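Local coordinates for protein homospermidine synthase (Legionella pneumophila subsp. pneumophila str. Philadelphia 1, PDB 2PH5) that binds NAD and probably makes the polyamine homospermidine, at residues 364-377 / 431-444. Residues are numbered along the deposited sequence; the frame is centred on the assembly and turned at random.
Sequences MGNQRGAYWYGSTL and KPYLGKVGGYYTDW. With SO4 (sulfate ion), chain B.
Tyr-371 and Tyr-441 meet edge to face on the helix-covered side of an antiparallel strand pair, 370-377 with 436-442, the latter the outermost strand of the mixed sheet in the saccharopine dehydrogenase-like C-terminal domain. The edge of Tyr-371 brings CD1 over the centre of the Tyr-441 ring, 3.4 Å from its CZ, with the planes at 56°. With CG of Tyr-371 anti to the backbone N (chi1 -172°), the ring leans across the neighbouring strand and sets OH 3.1 Å from Gly-439 CA, close over a backbone that carries no side chain there. Both hydroxyls are held by helix 158-176 and the loop after it: Tyr-371 OH by Asn-173, Tyr-441 OH by Asp-177. Tyr-373 follows the same course, its ring lying against Gly-438 and Gly-439, with OH 3.6 Å from Val-437 CG2.

On the other face Trp-372 and Tyr-440 run alongside each other in the same direction; CE3 of the indole is 3.6 Å from Tyr-440 CD1, and the two ring planes meet obliquely. Their backbones form a hydrogen-bonded pair, Trp-372 N to Tyr-440 O at 2.8 Å and 161°, with Tyr-440 N returning a bond to Trp-372 O. One water joins Tyr-440 OH, Thr-376 OG1 and Lys-436 O; Thr-376 OG1 also bonds Glu-358. Toward the NAD-binding side, Ser-375 OG, also bonded by Gln-395, donates to Leu-434 O at 2.8 Å.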
loop_
_atom_site.group_PDB
_atom_site.type_symbol
_atom_site.label_atom_id
_atom_site.label_comp_id
_atom_site.label_asym_id
_atom_site.label_seq_id
_atom_site.Cartn_x
_atom_site.Cartn_y
_atom_site.Cartn_z
HETATM N N MSE A 364 18.643 -19.649 -3.234
HETATM C CA MSE A 364 17.766 -20.664 -3.824
HETATM C C MSE A 364 18.481 -21.517 -4.878
HETATM O O MSE A 364 19.363 -21.028 -5.586
HETATM C CB MSE A 364 16.552 -19.991 -4.469
HETATM C CG MSE A 364 15.699 -19.166 -3.515
HETATM SE SE MSE A 364 14.844 -17.637 -4.392
HETATM C CE MSE A 364 16.226 -16.316 -4.053
ATOM N N GLY A 365 18.093 -22.788 -4.976
ATOM C CA GLY A 365 18.697 -23.686 -5.946
ATOM C C GLY A 365 19.188 -25.011 -5.385
ATOM O O GLY A 365 19.079 -26.051 -6.041
ATOM N N ASN A 366 19.729 -24.981 -4.171
ATOM C CA ASN A 366 20.245 -26.187 -3.539
ATOM C C ASN A 366 19.147 -27.184 -3.179
ATOM O O ASN A 366 18.047 -26.804 -2.783
ATOM C CB ASN A 366 21.057 -25.837 -2.287
ATOM C CG ASN A 366 21.721 -27.056 -1.670
ATOM O OD1 ASN A 366 21.159 -27.703 -0.787
ATOM N ND2 ASN A 366 22.918 -27.387 -2.150
ATOM N N GLN A 367 19.474 -28.465 -3.313
ATOM C CA GLN A 367 18.538 -29.546 -3.040
ATOM C C GLN A 367 17.946 -29.526 -1.630
ATOM O O GLN A 367 16.812 -29.958 -1.434
ATOM C CB GLN A 367 19.221 -30.885 -3.318
ATOM C CG GLN A 367 20.445 -31.143 -2.454
ATOM C CD GLN A 367 21.347 -32.244 -3.002
ATOM O OE1 GLN A 367 22.269 -32.697 -2.316
ATOM N NE2 GLN A 367 21.093 -32.671 -4.245
ATOM N N ARG A 368 18.701 -29.021 -0.656
ATOM C CA ARG A 368 18.227 -28.946 0.728
ATOM C C ARG A 368 16.994 -28.054 0.835
ATOM O O ARG A 368 16.227 -28.153 1.794
ATOM C CB ARG A 368 19.310 -28.367 1.646
ATOM C CG ARG A 368 20.643 -29.090 1.642
ATOM C CD ARG A 368 20.583 -30.386 2.404
ATOM N NE ARG A 368 20.052 -30.225 3.755
ATOM C CZ ARG A 368 19.923 -31.232 4.611
ATOM N NH1 ARG A 368 20.291 -32.452 4.244
ATOM N NH2 ARG A 368 19.425 -31.032 5.824
ATOM N N GLY A 369 16.821 -27.167 -0.144
ATOM C CA GLY A 369 15.691 -26.249 -0.143
ATOM C C GLY A 369 16.162 -24.808 -0.041
ATOM O O GLY A 369 17.356 -24.553 0.151
ATOM N N ALA A 370 15.247 -23.855 -0.176
ATOM C CA ALA A 370 15.648 -22.456 -0.073
ATOM C C ALA A 370 16.196 -22.220 1.326
ATOM O O ALA A 370 15.685 -22.763 2.304
ATOM C CB ALA A 370 14.468 -21.536 -0.341
ATOM N N TYR A 371 17.239 -21.404 1.411
ATOM C CA TYR A 371 17.894 -21.095 2.678
ATOM C C TYR A 371 17.957 -19.586 2.913
ATOM O O TYR A 371 18.353 -18.822 2.028
ATOM C CB TYR A 371 19.309 -21.655 2.660
ATOM C CG TYR A 371 20.024 -21.578 3.984
ATOM C CD1 TYR A 371 19.729 -22.478 5.009
ATOM C CD2 TYR A 371 21.020 -20.630 4.205
ATOM C CE1 TYR A 371 20.409 -22.445 6.219
ATOM C CE2 TYR A 371 21.705 -20.585 5.408
ATOM C CZ TYR A 371 21.395 -21.497 6.411
ATOM O OH TYR A 371 22.082 -21.454 7.601
ATOM N N TRP A 372 17.574 -19.167 4.112
ATOM C CA TRP A 372 17.601 -17.754 4.473
ATOM C C TRP A 372 18.449 -17.579 5.718
ATOM O O TRP A 372 18.180 -18.191 6.753
ATOM C CB TRP A 372 16.196 -17.241 4.769
ATOM C CG TRP A 372 16.106 -15.760 4.963
ATOM C CD1 TRP A 372 15.731 -14.828 4.028
ATOM C CD2 TRP A 372 16.351 -15.030 6.175
ATOM N NE1 TRP A 372 15.720 -13.572 4.588
ATOM C CE2 TRP A 372 16.096 -13.668 5.902
ATOM C CE3 TRP A 372 16.761 -15.395 7.466
ATOM C CZ2 TRP A 372 16.235 -12.671 6.871
ATOM C CZ3 TRP A 372 16.901 -14.405 8.433
ATOM C CH2 TRP A 372 16.637 -13.055 8.129
ATOM N N TYR A 373 19.475 -16.744 5.611
ATOM C CA TYR A 373 20.352 -16.472 6.733
ATOM C C TYR A 373 20.382 -14.967 6.933
ATOM O O TYR A 373 20.602 -14.224 5.983
ATOM C CB TYR A 373 21.757 -16.998 6.448
ATOM C CG TYR A 373 22.687 -16.845 7.616
ATOM C CD1 TYR A 373 23.328 -15.638 7.861
ATOM C CD2 TYR A 373 22.902 -17.901 8.502
ATOM C CE1 TYR A 373 24.160 -15.483 8.952
ATOM C CE2 TYR A 373 23.737 -17.758 9.609
ATOM C CZ TYR A 373 24.365 -16.546 9.824
ATOM O OH TYR A 373 25.228 -16.377 10.885
ATOM N N GLY A 374 20.142 -14.523 8.164
ATOM C CA GLY A 374 20.138 -13.099 8.436
ATOM C C GLY A 374 19.843 -12.702 9.871
ATOM O O GLY A 374 19.942 -13.512 10.798
ATOM N N SER A 375 19.476 -11.435 10.045
ATOM C CA SER A 375 19.180 -10.876 11.355
ATOM C C SER A 375 17.726 -10.497 11.548
ATOM O O SER A 375 17.129 -9.839 10.702
ATOM C CB SER A 375 20.044 -9.635 11.595
ATOM O OG SER A 375 19.443 -8.765 12.537
ATOM N N THR A 376 17.157 -10.929 12.666
ATOM C CA THR A 376 15.784 -10.599 12.999
ATOM C C THR A 376 15.892 -9.845 14.307
ATOM O O THR A 376 16.023 -10.452 15.367
ATOM C CB THR A 376 14.929 -11.839 13.217
ATOM O OG1 THR A 376 15.004 -12.679 12.062
ATOM C CG2 THR A 376 13.476 -11.436 13.452
ATOM N N LEU A 377 15.871 -8.521 14.223
ATOM C CA LEU A 377 15.982 -7.666 15.399
ATOM C C LEU A 377 14.679 -6.916 15.638
ATOM O O LEU A 377 14.140 -6.289 14.729
ATOM C CB LEU A 377 17.121 -6.652 15.215
ATOM C CG LEU A 377 17.272 -5.580 16.308
ATOM C CD1 LEU A 377 17.696 -6.250 17.603
ATOM C CD2 LEU A 377 18.297 -4.518 15.894
ATOM N N LYS A 431 27.169 -9.517 15.687
ATOM C CA LYS A 431 26.185 -10.468 16.206
ATOM C C LYS A 431 25.459 -10.030 17.475
ATOM O O LYS A 431 24.260 -10.234 17.609
ATOM C CB LYS A 431 26.868 -11.819 16.438
ATOM C CG LYS A 431 26.030 -13.024 16.058
ATOM C CD LYS A 431 26.914 -14.173 15.557
ATOM C CE LYS A 431 26.079 -15.340 15.006
ATOM N NZ LYS A 431 26.889 -16.425 14.372
ATOM N N PRO A 432 26.185 -9.433 18.433
ATOM C CA PRO A 432 25.552 -8.983 19.681
ATOM C C PRO A 432 24.612 -7.808 19.470
ATOM O O PRO A 432 23.931 -7.373 20.395
ATOM C CB PRO A 432 26.746 -8.591 20.551
ATOM C CG PRO A 432 27.816 -9.519 20.080
ATOM C CD PRO A 432 27.652 -9.444 18.574
ATOM N N TYR A 433 24.576 -7.305 18.243
ATOM C CA TYR A 433 23.746 -6.157 17.902
ATOM C C TYR A 433 22.625 -6.509 16.933
ATOM O O TYR A 433 21.795 -5.660 16.611
ATOM C CB TYR A 433 24.620 -5.079 17.256
ATOM C CG TYR A 433 25.583 -4.386 18.192
ATOM C CD1 TYR A 433 25.133 -3.416 19.083
ATOM C CD2 TYR A 433 26.947 -4.678 18.166
ATOM C CE1 TYR A 433 26.013 -2.747 19.923
ATOM C CE2 TYR A 433 27.843 -4.014 19.007
ATOM C CZ TYR A 433 27.365 -3.046 19.885
ATOM O OH TYR A 433 28.228 -2.371 20.722
ATOM N N LEU A 434 22.590 -7.759 16.484
ATOM C CA LEU A 434 21.604 -8.184 15.496
ATOM C C LEU A 434 20.461 -9.075 15.985
ATOM O O LEU A 434 19.733 -9.657 15.180
ATOM C CB LEU A 434 22.344 -8.869 14.339
ATOM C CG LEU A 434 23.480 -8.034 13.729
ATOM C CD1 LEU A 434 24.182 -8.811 12.619
ATOM C CD2 LEU A 434 22.908 -6.749 13.184
ATOM N N GLY A 435 20.293 -9.164 17.300
ATOM C CA GLY A 435 19.232 -9.986 17.850
ATOM C C GLY A 435 19.475 -11.446 17.520
ATOM O O GLY A 435 20.601 -11.941 17.630
ATOM N N LYS A 436 18.421 -12.144 17.124
ATOM C CA LYS A 436 18.569 -13.539 16.765
ATOM C C LYS A 436 19.026 -13.617 15.314
ATOM O O LYS A 436 18.379 -13.080 14.419
ATOM C CB LYS A 436 17.250 -14.287 16.951
ATOM C CG LYS A 436 16.080 -13.658 16.245
ATOM C CD LYS A 436 14.797 -14.426 16.537
ATOM C CE LYS A 436 14.905 -15.885 16.103
ATOM N NZ LYS A 436 13.570 -16.561 16.111
ATOM N N VAL A 437 20.165 -14.267 15.104
ATOM C CA VAL A 437 20.744 -14.422 13.781
ATOM C C VAL A 437 21.023 -15.899 13.510
ATOM O O VAL A 437 21.537 -16.612 14.371
ATOM C CB VAL A 437 22.047 -13.567 13.660
ATOM C CG1 VAL A 437 22.698 -13.438 15.023
ATOM C CG2 VAL A 437 23.017 -14.190 12.669
ATOM N N GLY A 438 20.651 -16.349 12.312
ATOM C CA GLY A 438 20.851 -17.735 11.920
ATOM C C GLY A 438 20.255 -18.082 10.559
ATOM O O GLY A 438 19.738 -17.216 9.846
ATOM N N GLY A 439 20.329 -19.364 10.205
ATOM C CA GLY A 439 19.807 -19.833 8.933
ATOM C C GLY A 439 18.488 -20.569 9.075
ATOM O O GLY A 439 18.179 -21.132 10.124
ATOM N N TYR A 440 17.696 -20.550 8.011
ATOM C CA TYR A 440 16.406 -21.211 8.012
ATOM C C TYR A 440 16.140 -21.819 6.642
ATOM O O TYR A 440 16.245 -21.145 5.612
ATOM C CB TYR A 440 15.288 -20.221 8.339
ATOM C CG TYR A 440 15.505 -19.415 9.595
ATOM C CD1 TYR A 440 16.343 -18.300 9.594
ATOM C CD2 TYR A 440 14.845 -19.749 10.779
ATOM C CE1 TYR A 440 16.514 -17.529 10.738
ATOM C CE2 TYR A 440 15.006 -18.989 11.930
ATOM C CZ TYR A 440 15.842 -17.876 11.902
ATOM O OH TYR A 440 15.981 -17.103 13.034
ATOM N N TYR A 441 15.801 -23.103 6.648
ATOM C CA TYR A 441 15.488 -23.841 5.434
ATOM C C TYR A 441 13.977 -23.788 5.248
ATOM O O TYR A 441 13.231 -23.657 6.219
ATOM C CB TYR A 441 15.930 -25.302 5.580
ATOM C CG TYR A 441 17.394 -25.540 5.299
ATOM C CD1 TYR A 441 17.885 -25.486 3.997
ATOM C CD2 TYR A 441 18.299 -25.784 6.333
ATOM C CE1 TYR A 441 19.238 -25.663 3.725
ATOM C CE2 TYR A 441 19.661 -25.963 6.073
ATOM C CZ TYR A 441 20.120 -25.897 4.765
ATOM O OH TYR A 441 21.462 -26.039 4.494
ATOM N N THR A 442 13.528 -23.878 4.003
ATOM C CA THR A 442 12.100 -23.875 3.721
ATOM C C THR A 442 11.802 -24.550 2.400
ATOM O O THR A 442 12.601 -24.490 1.470
ATOM C CB THR A 442 11.511 -22.457 3.659
ATOM O OG1 THR A 442 10.150 -22.541 3.222
ATOM C CG2 THR A 442 12.287 -21.589 2.681
ATOM N N ASP A 443 10.636 -25.184 2.333
ATOM C CA ASP A 443 10.183 -25.880 1.136
ATOM C C ASP A 443 9.413 -24.931 0.230
ATOM O O ASP A 443 8.792 -25.349 -0.746
ATOM C CB ASP A 443 9.282 -27.069 1.513
ATOM C CG ASP A 443 8.057 -26.651 2.322
ATOM O OD1 ASP A 443 7.240 -27.531 2.658
ATOM O OD2 ASP A 443 7.908 -25.449 2.630
ATOM N N TRP A 444 9.450 -23.650 0.564
ATOM C CA TRP A 444 8.752 -22.641 -0.223
ATOM C C TRP A 444 9.406 -22.396 -1.583
ATOM O O TRP A 444 10.626 -22.491 -1.722
ATOM C CB TRP A 444 8.744 -21.310 0.529
ATOM C CG TRP A 444 8.408 -20.144 -0.360
ATOM C CD1 TRP A 444 7.165 -19.652 -0.622
ATOM C CD2 TRP A 444 9.322 -19.371 -1.160
ATOM N NE1 TRP A 444 7.243 -18.624 -1.533
ATOM C CE2 TRP A 444 8.554 -18.433 -1.880
ATOM C CE3 TRP A 444 10.713 -19.386 -1.340
ATOM C CZ2 TRP A 444 9.129 -17.511 -2.767
ATOM C CZ3 TRP A 444 11.287 -18.468 -2.228
ATOM C CH2 TRP A 444 10.490 -17.545 -2.928
HETATM S S SO4 B . 19.718 -35.471 4.964
HETATM O O1 SO4 B . 19.539 -36.846 5.462
HETATM O O2 SO4 B . 19.841 -35.485 3.492
HETATM O O3 SO4 B . 20.945 -34.897 5.557
HETATM O O4 SO4 B . 18.549 -34.657 5.355
HETATM O O HOH W 1 16.720 -14.702 12.827
#